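Local coordinates for protein bifunctional enzyme IspD/IspF (Campylobacter jejuni, PDB 1W55) that catalyses two steps of isoprenoid precursor biosynthesis, transferring a cytidylyl group from CTP to methylerythritol phosphate and, separately, cyclising the phosphorylated product to methylerythritol cyclodiphosphate with release of CMP, at residues N18-K23 against K292-G297; F25-N30 against L363-W368; S89-V94 against P148-T153; D118-A123 against K179-E184. One frame throughout, in Å; residues are numbered along the deposited sequence. Where two conformers were deposited one is given.

Overall arrangement
Two kinds of contact meet in this bifunctional chain. Contacts 1 and 2 join the cytidylyltransferase part to the cyclodiphosphate synthase part; they touch each other, with centres about 10 Å apart, and rely on side chains, one backbone-to-backbone bond, one indole-to-carbonyl bond and a water. Contacts 3 and 4 lie within the cytidylyltransferase sheet, where strands 149-152 and 119-124 are neighbours, so Ile150 O and Ile120 N of the two meet. Ladders of backbone hydrogen bonds dominate there. Contacts 2 and 3 are mostly buried, whereas contacts 1 and 4 are only partly so. The centres of contacts 1 and 3 stand about 31 Å apart.

Contact 1: N18-K23 against K292-G297; sequences NTKVKK and KVREIG
Lys22 and Glu295 meet twice, once through backbone and once through side chains. The amide N of Lys22 donates to Glu295 O at 3.1 Å, lying in the carbonyl plane on a lone pair. Beyond it the two side chains run out extended, and Lys22 NZ comes to 3.8 Å from Glu295 OE1, a long salt bridge. The carboxylate also has Lys20 nearby: Lys20 CE lies 4.0 Å from Glu295 OE2, and the positive charge just beyond would probably reinforce the acid's ionised state. At the root of the same side chain, Glu295 CG rests 3.3 Å from Lys20 O, beside a CA-H...O contact from Glu295 to that carbonyl.

The partner of the 18-23 loop is the last turn of helix 282-295, which closes in a Schellman motif: Gly297, with positive phi, is the C-prime residue, its N returns to Arg294 O, and Phe298 N reaches back to Val293 O. Arg294 O, already bonded to Gly297 N, also lies against Val21, 3.4 Å from Val21 CB. Val21 CG2 stands anti to the backbone N, which brings it 3.7 Å from Gly297 CA.

Lys20 meets Arg294, crossing it at about a right angle. Lys20 CB sits over the centre of one guanidinium face, 3.9 Å from Arg294 CZ, which the bend at chi3 (78°) of Arg294 folds back alongside the loop. Farther out, Lys22 touches Asn13 and Asn56, while Gly297 pairs through its backbone with Phe366 of the synthase part.

Contact 2: F25-N30 against L363-W368; sequences FLRLGN and LKYFDW
Tyr365, Trp368 and Arg27 have the most surface buried here. Arg27 occupies two conformers, and the side-chain contacts given here belong to one of them. In it the aliphatic chain lies across the Tyr365 ring: Arg27 CG sits 3.4 Å from the centroid of the Tyr365 ring and 5° off its normal, a CH-pi contact over the face. A bend at chi2 (53°) carries the chain on over the rim, where Arg27 NE approaches Tyr365 CE2 at 3.3 Å, and the guanidinium is tilted 27° from the ring. Arg27 NH1 donates to Phe25 O at 3.1 Å, with weak bonds from NH1 to Ile296 O and from NH2 to Tyr59 OH.

Trp368 grips the backbone of the same arginine. Trp368 NE1 donates to Arg27 O at 2.9 Å, nearly straight, with the acceptor in the ring plane but the donor tilted from the carbonyl plane. Two leucine methyls approach the indole obliquely from the same side, Leu26 CD2 3.7 Å from Trp368 CD1 and Leu28 CD2 3.8 Å from Trp368 CZ2. Arg27 N is held through a water that donates to Phe366 O.

The contact thus ties the short strand 27-28 of the cytidylyltransferase part to the end of strand 354-365 of the synthase part. Tyr365 also meets the ring of Phe298 on the adjacent strand 298-308.

Contact 3: S89-V94 against P148-T153; sequences SEFVMV and PQISKT
Met93 and Ile150 face each other as a non-hydrogen-bonded pair of an antiparallel ladder, in which strands 91-94 and 149-152 run side by side within the mixed, Rossmann-like sheet of a GT-A type nucleotidyltransferase. The ladder is regular: Val92 and Ser151 exchange two backbone hydrogen bonds, as do Val94 and Gln149, and the same carbonyls also receive CA-H...O contacts, as Val92 O does from Ile150 CA.

The Met93 side chain reads outward from the strand. CB leaves the sheet on the face it shares with Ile150, and chi1 of -178° sets CG anti to the backbone N, where Met93 CG lies 3.7 Å from Pro148 CB. Met93 SD keeps to Pro148 CB at 3.8 Å, since the two side chains run alongside one another. A turn at chi3 (-89°) then swings Met93 CE back across, to 3.5 Å from Ile150 CG1 and 3.6 Å from Ile150 CD1, the first of these tighter than usual for two carbons. Pro148, which follows a cis peptide bond, therefore borders one length of the thioether and Ile150 takes its end. Leu6 of strand 4-9 also touches Met93.

Other side chains extend the contact. Phe91 and Lys152 lie alongside, with Phe91 CE2 4.0 Å from Lys152 CD. The buried Gln149 amide is satisfied within the domain: NE2 bonds Asp168 and Thr121, and OE1 accepts from Asp169 N.

Where the ladder ends, helix 153-159 begins with Lys152 as N-cap, and Thr153 folds onto the loop: Thr153 N donates to Glu90 O at 2.9 Å, and Thr153 OG1 to Ser89 O at 2.7 Å.

Contact 4: D118-A123 against K179-E184; sequences DCITPA and KIWFVE
Trp181, Thr121 and Val183 carry the backbone ladder that joins parallel strands 119-123 and 180-184. Trp181 N donates to Cys119 O, Thr121 N to Trp181 O at 3.0 Å, and Val183 N to Thr121 O at 2.8 Å; Ala123 N continues to Val183 O. At the start, Lys179 O accepts from both Asp118 N and Cys119 N.

One side chain joins this polar set. Asp118 OD2 takes Lys179 N at 2.8 Å, on its anti side and 23° out of the carboxylate plane; Asp118 CG stands beside its own backbone N (chi1 -57°), which brings OD2 round to that amide.

Apolar contacts form on both faces. On one, Thr121 CG2 reaches Phe182 CD2 at 3.7 Å and Ile180 CG2 at 3.8 Å, while Ala123 CB meets Phe182 CD2 at 4.0 Å. On the other, Ile120 CD1 meets Trp181 CB at 3.9 Å, and helix 104-111 packs against Ile120, Pro122 and Val183.

Strand 180-184 joins the cytidylyltransferase sheet here, beside strand 119-124. Phe182 also has a cation-pi partner in Lys143 and packs on Asn134 of a third subunit. The chemistry implies a join set mainly by main-chain bonding, with apolar side chains packing on both faces, though Trp181 remains exposed, and Asp118 closing one end.

Contact 1: N18-K23 against K292-G297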
loop_
_atom_site.group_PDB
_atom_site.type_symbol
_atom_site.label_atom_id
_atom_site.label_comp_id
_atom_site.label_asym_id
_atom_site.label_seq_id
_atom_site.Cartn_x
_atom_site.Cartn_y
_atom_site.Cartn_z
ATOM N N ASN A 18 8.336 -7.585 30.987
ATOM C CA ASN A 18 9.646 -6.997 30.816
ATOM C C ASN A 18 10.709 -7.861 30.168
ATOM O O ASN A 18 11.044 -8.954 30.630
ATOM C CB ASN A 18 10.143 -6.378 32.126
ATOM C CG ASN A 18 9.762 -4.906 32.261
ATOM O OD1 ASN A 18 8.710 -4.465 31.770
ATOM N ND2 ASN A 18 10.613 -4.140 32.947
ATOM N N THR A 19 11.201 -7.356 29.051
ATOM C CA THR A 19 12.541 -7.669 28.618
ATOM C C THR A 19 13.406 -6.818 29.557
ATOM O O THR A 19 13.094 -6.721 30.751
ATOM C CB THR A 19 12.685 -7.284 27.157
ATOM O OG1 THR A 19 11.496 -6.600 26.739
ATOM C CG2 THR A 19 12.674 -8.545 26.297
ATOM N N LYS A 20 14.473 -6.200 29.068
ATOM C CA LYS A 20 15.142 -5.213 29.908
ATOM C C LYS A 20 14.390 -3.882 29.832
ATOM O O LYS A 20 14.472 -3.069 30.744
ATOM C CB LYS A 20 16.621 -5.052 29.553
ATOM C CG LYS A 20 17.469 -4.408 30.682
ATOM C CD LYS A 20 17.980 -5.451 31.691
ATOM C CE LYS A 20 17.916 -4.914 33.126
ATOM N NZ LYS A 20 18.222 -5.961 34.151
ATOM N N VAL A 21 13.633 -3.685 28.756
ATOM C CA VAL A 21 12.883 -2.447 28.574
ATOM C C VAL A 21 11.549 -2.412 29.338
ATOM O O VAL A 21 10.751 -3.350 29.275
ATOM C CB VAL A 21 12.705 -2.066 27.064
ATOM C CG1 VAL A 21 11.853 -3.075 26.333
ATOM C CG2 VAL A 21 12.115 -0.653 26.930
ATOM N N LYS A 22 11.335 -1.325 30.071
ATOM C CA LYS A 22 10.051 -1.050 30.707
ATOM C C LYS A 22 9.028 -0.609 29.665
ATOM O O LYS A 22 9.302 0.260 28.813
ATOM C CB LYS A 22 10.199 0.021 31.772
ATOM C CG LYS A 22 10.968 -0.439 33.006
ATOM C CD LYS A 22 11.189 0.725 33.962
ATOM C CE LYS A 22 12.242 0.391 35.026
ATOM N NZ LYS A 22 12.619 1.596 35.838
ATOM N N LYS A 23 7.843 -1.205 29.741
ATOM C CA LYS A 23 6.829 -1.003 28.716
ATOM C C LYS A 23 6.371 0.449 28.569
ATOM O O LYS A 23 5.977 0.864 27.483
ATOM C CB LYS A 23 5.663 -1.981 28.885
ATOM C CG LYS A 23 4.607 -1.586 29.911
ATOM C CD LYS A 23 3.375 -2.453 29.716
ATOM C CE LYS A 23 3.269 -3.488 30.801
ATOM N NZ LYS A 23 2.309 -3.011 31.829
ATOM N N LYS A 292 20.456 0.455 32.553
ATOM C CA LYS A 292 19.612 1.629 32.810
ATOM C C LYS A 292 19.091 2.261 31.519
ATOM O O LYS A 292 17.937 2.675 31.443
ATOM C CB LYS A 292 20.358 2.689 33.629
ATOM C CG LYS A 292 20.678 2.273 35.048
ATOM C CD LYS A 292 19.417 2.138 35.905
ATOM C CE LYS A 292 19.681 1.224 37.107
ATOM N NZ LYS A 292 18.842 1.547 38.300
ATOM N N VAL A 293 19.955 2.307 30.510
ATOM C CA VAL A 293 19.660 2.921 29.221
ATOM C C VAL A 293 18.656 2.065 28.454
ATOM O O VAL A 293 17.762 2.582 27.784
ATOM C CB VAL A 293 20.977 3.119 28.419
ATOM C CG1 VAL A 293 20.715 3.388 26.964
ATOM C CG2 VAL A 293 21.823 4.227 29.056
ATOM N N ARG A 294 18.796 0.753 28.565
ATOM C CA ARG A 294 17.859 -0.164 27.928
ATOM C C ARG A 294 16.464 -0.119 28.574
ATOM O O ARG A 294 15.459 -0.312 27.894
ATOM C CB ARG A 294 18.415 -1.578 27.963
ATOM C CG ARG A 294 19.625 -1.791 27.083
ATOM C CD ARG A 294 20.248 -3.162 27.252
ATOM N NE ARG A 294 19.499 -4.192 26.536
ATOM C CZ ARG A 294 19.468 -5.481 26.871
ATOM N NH1 ARG A 294 20.136 -5.934 27.932
ATOM N NH2 ARG A 294 18.756 -6.324 26.140
ATOM N N GLU A 295 16.415 0.134 29.883
ATOM C CA GLU A 295 15.150 0.236 30.621
ATOM C C GLU A 295 14.266 1.357 30.081
ATOM O O GLU A 295 13.050 1.212 30.021
ATOM C CB GLU A 295 15.403 0.455 32.119
ATOM C CG GLU A 295 15.718 -0.829 32.876
ATOM C CD GLU A 295 16.171 -0.591 34.310
ATOM O OE1 GLU A 295 16.110 0.571 34.796
ATOM O OE2 GLU A 295 16.589 -1.579 34.957
ATOM N N ILE A 296 14.888 2.465 29.681
ATOM C CA ILE A 296 14.154 3.596 29.103
ATOM C C ILE A 296 14.038 3.571 27.565
ATOM O O ILE A 296 13.659 4.562 26.954
ATOM C CB ILE A 296 14.675 4.950 29.627
ATOM C CG1 ILE A 296 16.171 5.134 29.327
ATOM C CG2 ILE A 296 14.395 5.092 31.136
ATOM C CD1 ILE A 296 16.626 6.576 29.450
ATOM N N GLY A 297 14.323 2.431 26.945
ATOM C CA GLY A 297 13.937 2.235 25.558
ATOM C C GLY A 297 14.983 2.455 24.477
ATOM O O GLY A 297 14.641 2.527 23.287
#

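Contact 2: F25-N30 against L363-W368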
loop_
_atom_site.group_PDB
_atom_site.type_symbol
_atom_site.label_atom_id
_atom_site.label_comp_id
_atom_site.label_asym_id
_atom_site.label_seq_id
_atom_site.Cartn_x
_atom_site.Cartn_y
_atom_site.Cartn_z
ATOM N N PHE A 25 8.197 2.997 28.496
ATOM C CA PHE A 25 9.205 3.706 27.715
ATOM C C PHE A 25 9.495 3.141 26.317
ATOM O O PHE A 25 10.441 3.582 25.673
ATOM C CB PHE A 25 10.511 3.865 28.515
ATOM C CG PHE A 25 10.310 4.479 29.869
ATOM C CD1 PHE A 25 10.703 3.802 31.014
ATOM C CD2 PHE A 25 9.690 5.708 30.001
ATOM C CE1 PHE A 25 10.492 4.347 32.273
ATOM C CE2 PHE A 25 9.470 6.269 31.256
ATOM C CZ PHE A 25 9.875 5.589 32.391
ATOM N N LEU A 26 8.711 2.174 25.851
ATOM C CA LEU A 26 8.735 1.797 24.433
ATOM C C LEU A 26 8.359 3.002 23.600
ATOM O O LEU A 26 7.434 3.741 23.974
ATOM C CB LEU A 26 7.735 0.690 24.129
ATOM C CG LEU A 26 7.940 -0.679 24.773
ATOM C CD1 LEU A 26 6.710 -1.538 24.502
ATOM C CD2 LEU A 26 9.221 -1.348 24.263
ATOM N N ARG A 27 9.043 3.206 22.480
ATOM C CA ARG A 27 8.746 4.364 21.652
ATOM C C ARG A 27 7.670 4.072 20.621
ATOM O O ARG A 27 7.753 3.104 19.878
ATOM C CB ARG A 27 10.018 4.938 20.994
ATOM C CG ARG A 27 10.496 6.252 21.632
ATOM C CD ARG A 27 10.677 6.169 23.162
ATOM N NE ARG A 27 11.349 7.331 23.735
ATOM C CZ ARG A 27 11.987 7.328 24.904
ATOM N NH1 ARG A 27 12.027 6.229 25.638
ATOM N NH2 ARG A 27 12.579 8.432 25.346
ATOM N N LEU A 28 6.658 4.923 20.606
ATOM C CA LEU A 28 5.573 4.870 19.631
ATOM C C LEU A 28 5.667 6.193 18.897
ATOM O O LEU A 28 5.361 7.245 19.464
ATOM C CB LEU A 28 4.202 4.743 20.325
ATOM C CG LEU A 28 3.994 3.645 21.382
ATOM C CD1 LEU A 28 2.514 3.520 21.756
ATOM C CD2 LEU A 28 4.556 2.290 20.960
ATOM N N GLY A 29 6.134 6.155 17.652
ATOM C CA GLY A 29 6.529 7.385 16.981
ATOM C C GLY A 29 7.658 8.008 17.781
ATOM O O GLY A 29 8.609 7.309 18.134
ATOM N N ASN A 30 7.543 9.307 18.080
ATOM C CA ASN A 30 8.543 10.026 18.876
ATOM C C ASN A 30 8.318 9.898 20.376
ATOM O O ASN A 30 9.193 10.279 21.151
ATOM C CB ASN A 30 8.568 11.529 18.534
ATOM C CG ASN A 30 9.598 11.894 17.433
ATOM O OD1 ASN A 30 10.551 11.150 17.150
ATOM N ND2 ASN A 30 9.393 13.057 16.815
ATOM N N LEU A 363 22.993 6.022 19.905
ATOM C CA LEU A 363 21.885 5.255 20.448
ATOM C C LEU A 363 20.669 5.472 19.557
ATOM O O LEU A 363 20.422 6.594 19.099
ATOM C CB LEU A 363 21.509 5.784 21.830
ATOM C CG LEU A 363 22.223 5.450 23.126
ATOM C CD1 LEU A 363 21.381 6.059 24.288
ATOM C CD2 LEU A 363 22.423 3.927 23.295
ATOM N N LYS A 364 19.908 4.405 19.335
ATOM C CA LYS A 364 18.602 4.504 18.687
ATOM C C LYS A 364 17.562 3.979 19.665
ATOM O O LYS A 364 17.919 3.436 20.715
ATOM C CB LYS A 364 18.571 3.656 17.422
ATOM C CG LYS A 364 18.640 2.174 17.704
ATOM C CD LYS A 364 18.697 1.357 16.438
ATOM C CE LYS A 364 18.877 -0.117 16.768
ATOM N NZ LYS A 364 18.544 -1.009 15.626
ATOM N N TYR A 365 16.288 4.132 19.319
ATOM C CA TYR A 365 15.211 3.530 20.103
ATOM C C TYR A 365 15.145 2.035 19.865
ATOM O O TYR A 365 15.227 1.569 18.727
ATOM C CB TYR A 365 13.855 4.152 19.756
ATOM C CG TYR A 365 13.742 5.609 20.117
ATOM C CD1 TYR A 365 13.305 6.542 19.175
ATOM C CD2 TYR A 365 14.047 6.059 21.398
ATOM C CE1 TYR A 365 13.173 7.888 19.492
ATOM C CE2 TYR A 365 13.933 7.421 21.728
ATOM C CZ TYR A 365 13.499 8.322 20.757
ATOM O OH TYR A 365 13.372 9.660 21.054
ATOM N N PHE A 366 14.963 1.292 20.946
ATOM C CA PHE A 366 14.778 -0.142 20.853
ATOM C C PHE A 366 13.633 -0.460 19.903
ATOM O O PHE A 366 12.532 0.075 20.033
ATOM C CB PHE A 366 14.487 -0.747 22.239
ATOM C CG PHE A 366 14.143 -2.213 22.187
ATOM C CD1 PHE A 366 15.059 -3.138 21.688
ATOM C CD2 PHE A 366 12.889 -2.664 22.596
ATOM C CE1 PHE A 366 14.738 -4.503 21.618
ATOM C CE2 PHE A 366 12.557 -4.023 22.543
ATOM C CZ PHE A 366 13.473 -4.944 22.046
ATOM N N ASP A 367 13.900 -1.348 18.959
ATOM C CA ASP A 367 12.906 -1.762 17.991
ATOM C C ASP A 367 12.150 -2.976 18.526
ATOM O O ASP A 367 12.541 -4.132 18.297
ATOM C CB ASP A 367 13.580 -2.087 16.660
ATOM C CG ASP A 367 12.606 -2.567 15.609
ATOM O OD1 ASP A 367 11.392 -2.274 15.723
ATOM O OD2 ASP A 367 12.978 -3.236 14.622
ATOM N N TRP A 368 11.065 -2.697 19.242
ATOM C CA TRP A 368 10.268 -3.728 19.896
ATOM C C TRP A 368 9.480 -4.580 18.884
ATOM O O TRP A 368 8.818 -5.547 19.263
ATOM C CB TRP A 368 9.345 -3.083 20.932
ATOM C CG TRP A 368 8.604 -1.883 20.401
ATOM C CD1 TRP A 368 8.871 -0.562 20.663
ATOM C CD2 TRP A 368 7.480 -1.897 19.513
ATOM N NE1 TRP A 368 7.976 0.241 19.992
ATOM C CE2 TRP A 368 7.111 -0.554 19.280
ATOM C CE3 TRP A 368 6.735 -2.917 18.891
ATOM C CZ2 TRP A 368 6.038 -0.202 18.449
ATOM C CZ3 TRP A 368 5.676 -2.567 18.055
ATOM C CH2 TRP A 368 5.336 -1.220 17.850
HETATM O O HOH W 1 11.615 1.846 21.971
#

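Contact 3: S89-V94 against P148-T153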
loop_
_atom_site.group_PDB
_atom_site.type_symbol
_atom_site.label_atom_id
_atom_site.label_comp_id
_atom_site.label_asym_id
_atom_site.label_seq_id
_atom_site.Cartn_x
_atom_site.Cartn_y
_atom_site.Cartn_z
ATOM N N SER A 89 -13.193 17.453 40.821
ATOM C CA SER A 89 -14.320 17.441 39.893
ATOM C C SER A 89 -15.263 16.291 40.245
ATOM O O SER A 89 -14.834 15.303 40.847
ATOM C CB SER A 89 -13.837 17.337 38.434
ATOM O OG SER A 89 -13.234 16.075 38.148
ATOM N N GLU A 90 -16.538 16.428 39.871
ATOM C CA GLU A 90 -17.553 15.412 40.148
ATOM C C GLU A 90 -17.202 14.034 39.571
ATOM O O GLU A 90 -17.460 13.000 40.198
ATOM C CB GLU A 90 -18.927 15.849 39.612
ATOM C CG GLU A 90 -20.095 15.066 40.218
ATOM C CD GLU A 90 -21.452 15.374 39.592
ATOM O OE1 GLU A 90 -21.579 16.375 38.854
ATOM O OE2 GLU A 90 -22.410 14.606 39.846
ATOM N N PHE A 91 -16.650 14.031 38.361
ATOM C CA PHE A 91 -16.322 12.786 37.677
ATOM C C PHE A 91 -14.830 12.650 37.454
ATOM O O PHE A 91 -14.100 13.648 37.357
ATOM C CB PHE A 91 -17.067 12.688 36.352
ATOM C CG PHE A 91 -18.556 12.689 36.505
ATOM C CD1 PHE A 91 -19.284 13.873 36.351
ATOM C CD2 PHE A 91 -19.236 11.512 36.817
ATOM C CE1 PHE A 91 -20.671 13.885 36.504
ATOM C CE2 PHE A 91 -20.622 11.509 36.973
ATOM C CZ PHE A 91 -21.343 12.700 36.816
ATOM N N VAL A 92 -14.387 11.402 37.389
ATOM C CA VAL A 92 -13.006 11.099 37.049
ATOM C C VAL A 92 -12.940 9.926 36.080
ATOM O O VAL A 92 -13.541 8.870 36.307
ATOM C CB VAL A 92 -12.123 10.864 38.313
ATOM C CG1 VAL A 92 -12.594 9.652 39.109
ATOM C CG2 VAL A 92 -10.643 10.738 37.931
ATOM N N MET A 93 -12.229 10.135 34.977
ATOM C CA MET A 93 -11.871 9.033 34.092
ATOM C C MET A 93 -10.528 8.453 34.535
ATOM O O MET A 93 -9.565 9.188 34.787
ATOM C CB MET A 93 -11.802 9.498 32.638
ATOM C CG MET A 93 -11.490 8.379 31.661
ATOM S SD MET A 93 -11.768 8.871 29.961
ATOM C CE MET A 93 -13.483 8.413 29.823
ATOM N N VAL A 94 -10.478 7.131 34.628
ATOM C CA VAL A 94 -9.274 6.430 35.044
ATOM C C VAL A 94 -8.905 5.410 33.978
ATOM O O VAL A 94 -9.769 4.711 33.465
ATOM C CB VAL A 94 -9.466 5.715 36.397
ATOM C CG1 VAL A 94 -8.161 5.037 36.842
ATOM C CG2 VAL A 94 -9.949 6.691 37.471
ATOM N N PRO A 148 -10.836 2.861 29.485
ATOM C CA PRO A 148 -11.125 3.757 30.617
ATOM C C PRO A 148 -12.421 3.470 31.372
ATOM O O PRO A 148 -13.350 2.865 30.836
ATOM C CB PRO A 148 -11.241 5.148 29.964
ATOM C CG PRO A 148 -10.732 5.005 28.548
ATOM C CD PRO A 148 -10.914 3.564 28.192
ATOM N N GLN A 149 -12.458 3.898 32.630
ATOM C CA GLN A 149 -13.634 3.729 33.467
ATOM C C GLN A 149 -13.948 5.103 34.050
ATOM O O GLN A 149 -13.041 5.820 34.465
ATOM C CB GLN A 149 -13.363 2.707 34.577
ATOM C CG GLN A 149 -13.032 1.294 34.080
ATOM C CD GLN A 149 -12.819 0.268 35.196
ATOM O OE1 GLN A 149 -12.047 0.499 36.128
ATOM N NE2 GLN A 149 -13.481 -0.882 35.080
ATOM N N ILE A 150 -15.220 5.488 34.044
ATOM C CA ILE A 150 -15.623 6.762 34.630
ATOM C C ILE A 150 -16.393 6.505 35.918
ATOM O O ILE A 150 -17.320 5.682 35.946
ATOM C CB ILE A 150 -16.500 7.594 33.656
ATOM C CG1 ILE A 150 -15.810 7.789 32.316
ATOM C CG2 ILE A 150 -16.816 8.960 34.253
ATOM C CD1 ILE A 150 -16.761 8.271 31.218
ATOM N N SER A 151 -16.024 7.233 36.966
ATOM C CA SER A 151 -16.655 7.076 38.265
ATOM C C SER A 151 -16.970 8.439 38.844
ATOM O O SER A 151 -16.343 9.443 38.479
ATOM C CB SER A 151 -15.728 6.325 39.230
ATOM O OG SER A 151 -15.413 5.040 38.742
ATOM N N LYS A 152 -17.941 8.467 39.749
ATOM C CA LYS A 152 -18.150 9.637 40.593
ATOM C C LYS A 152 -16.977 9.648 41.555
ATOM O O LYS A 152 -16.708 8.656 42.251
ATOM C CB LYS A 152 -19.480 9.568 41.352
ATOM C CG LYS A 152 -20.721 9.452 40.454
ATOM C CD LYS A 152 -21.710 10.600 40.696
ATOM C CE LYS A 152 -23.078 10.339 40.040
ATOM N NZ LYS A 152 -23.599 8.948 40.309
ATOM N N THR A 153 -16.271 10.771 41.558
ATOM C CA THR A 153 -15.045 10.945 42.320
ATOM C C THR A 153 -15.209 10.625 43.803
ATOM O O THR A 153 -14.410 9.871 44.376
ATOM C CB THR A 153 -14.552 12.377 42.130
ATOM O OG1 THR A 153 -14.410 12.626 40.726
ATOM C CG2 THR A 153 -13.144 12.550 42.681
#

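Contact 4: D118-A123 against K179-E184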
loop_
_atom_site.group_PDB
_atom_site.type_symbol
_atom_site.label_atom_id
_atom_site.label_comp_id
_atom_site.label_asym_id
_atom_site.label_seq_id
_atom_site.Cartn_x
_atom_site.Cartn_y
_atom_site.Cartn_z
ATOM N N ASP A 118 -23.035 4.681 38.907
ATOM C CA ASP A 118 -21.925 5.269 39.666
ATOM C C ASP A 118 -20.569 5.075 38.974
ATOM O O ASP A 118 -19.643 5.866 39.171
ATOM C CB ASP A 118 -21.866 4.698 41.082
ATOM C CG ASP A 118 -23.158 4.901 41.849
ATOM O OD1 ASP A 118 -23.670 6.045 41.878
ATOM O OD2 ASP A 118 -23.737 3.961 42.438
ATOM N N CYS A 119 -20.467 4.018 38.172
ATOM C CA CYS A 119 -19.249 3.709 37.442
ATOM C C CYS A 119 -19.610 3.178 36.058
ATOM O O CYS A 119 -20.466 2.289 35.933
ATOM C CB CYS A 119 -18.419 2.690 38.224
ATOM S SG CYS A 119 -16.887 2.156 37.436
ATOM N N ILE A 120 -18.988 3.750 35.026
ATOM C CA ILE A 120 -19.198 3.323 33.638
ATOM C C ILE A 120 -17.929 2.695 33.076
ATOM O O ILE A 120 -16.860 3.312 33.090
ATOM C CB ILE A 120 -19.611 4.505 32.727
ATOM C CG1 ILE A 120 -20.393 5.599 33.499
ATOM C CG2 ILE A 120 -20.357 3.979 31.485
ATOM C CD1 ILE A 120 -21.770 5.163 34.050
ATOM N N THR A 121 -18.055 1.481 32.558
ATOM C CA THR A 121 -16.899 0.697 32.150
ATOM C C THR A 121 -17.187 -0.111 30.885
ATOM O O THR A 121 -18.311 -0.585 30.687
ATOM C CB THR A 121 -16.447 -0.247 33.315
ATOM O OG1 THR A 121 -15.293 -1.002 32.914
ATOM C CG2 THR A 121 -17.468 -1.326 33.576
ATOM N N PRO A 122 -16.179 -0.258 30.030
ATOM C CA PRO A 122 -16.261 -1.191 28.907
ATOM C C PRO A 122 -16.059 -2.629 29.365
ATOM O O PRO A 122 -15.403 -2.893 30.373
ATOM C CB PRO A 122 -15.116 -0.751 27.977
ATOM C CG PRO A 122 -14.493 0.448 28.604
ATOM C CD PRO A 122 -14.897 0.464 30.049
ATOM N N ALA A 123 -16.644 -3.553 28.614
ATOM C CA ALA A 123 -16.597 -4.969 28.923
ATOM C C ALA A 123 -16.785 -5.750 27.635
ATOM O O ALA A 123 -17.418 -5.269 26.689
ATOM C CB ALA A 123 -17.672 -5.339 29.930
ATOM N N LYS A 179 -23.635 1.213 41.720
ATOM C CA LYS A 179 -24.136 0.611 40.480
ATOM C C LYS A 179 -23.159 0.800 39.323
ATOM O O LYS A 179 -22.552 1.863 39.177
ATOM C CB LYS A 179 -25.510 1.194 40.097
ATOM C CG LYS A 179 -26.528 1.231 41.249
ATOM C CD LYS A 179 -27.553 0.094 41.156
ATOM C CE LYS A 179 -27.945 -0.426 42.538
ATOM N NZ LYS A 179 -27.105 -1.593 42.937
ATOM N N ILE A 180 -23.031 -0.239 38.505
ATOM C CA ILE A 180 -22.153 -0.243 37.345
ATOM C C ILE A 180 -22.957 -0.286 36.049
ATOM O O ILE A 180 -23.898 -1.066 35.925
ATOM C CB ILE A 180 -21.200 -1.471 37.392
ATOM C CG1 ILE A 180 -20.670 -1.718 38.818
ATOM C CG2 ILE A 180 -20.058 -1.327 36.342
ATOM C CD1 ILE A 180 -19.803 -0.613 39.374
ATOM N N TRP A 181 -22.579 0.551 35.090
ATOM C CA TRP A 181 -23.101 0.461 33.733
ATOM C C TRP A 181 -22.015 -0.124 32.810
ATOM O O TRP A 181 -20.903 0.416 32.720
ATOM C CB TRP A 181 -23.578 1.833 33.231
ATOM C CG TRP A 181 -24.322 1.758 31.925
ATOM C CD1 TRP A 181 -23.825 2.035 30.683
ATOM C CD2 TRP A 181 -25.682 1.355 31.728
ATOM N NE1 TRP A 181 -24.792 1.838 29.726
ATOM C CE2 TRP A 181 -25.944 1.420 30.338
ATOM C CE3 TRP A 181 -26.717 0.949 32.587
ATOM C CZ2 TRP A 181 -27.196 1.095 29.787
ATOM C CZ3 TRP A 181 -27.963 0.625 32.038
ATOM C CH2 TRP A 181 -28.188 0.700 30.650
ATOM N N PHE A 182 -22.339 -1.240 32.160
ATOM C CA PHE A 182 -21.416 -1.897 31.241
ATOM C C PHE A 182 -21.655 -1.462 29.796
ATOM O O PHE A 182 -22.779 -1.490 29.298
ATOM C CB PHE A 182 -21.498 -3.420 31.369
ATOM C CG PHE A 182 -21.142 -3.929 32.740
ATOM C CD1 PHE A 182 -22.142 -4.200 33.678
ATOM C CD2 PHE A 182 -19.808 -4.120 33.104
ATOM C CE1 PHE A 182 -21.821 -4.660 34.958
ATOM C CE2 PHE A 182 -19.479 -4.579 34.381
ATOM C CZ PHE A 182 -20.497 -4.853 35.310
ATOM N N VAL A 183 -20.578 -1.057 29.137
ATOM C CA VAL A 183 -20.625 -0.591 27.759
ATOM C C VAL A 183 -19.775 -1.576 26.962
ATOM O O VAL A 183 -18.811 -2.117 27.502
ATOM C CB VAL A 183 -20.086 0.873 27.700
ATOM C CG1 VAL A 183 -19.061 1.082 26.599
ATOM C CG2 VAL A 183 -21.224 1.861 27.604
ATOM N N GLU A 184 -20.126 -1.848 25.709
ATOM C CA GLU A 184 -19.324 -2.782 24.903
ATOM C C GLU A 184 -17.885 -2.264 24.741
ATOM O O GLU A 184 -17.674 -1.080 24.463
ATOM C CB GLU A 184 -19.991 -3.056 23.541
ATOM C CG GLU A 184 -19.102 -3.719 22.484
ATOM C CD GLU A 184 -18.978 -5.239 22.621
ATOM O OE1 GLU A 184 -19.487 -5.835 23.597
ATOM O OE2 GLU A 184 -18.363 -5.855 21.728
#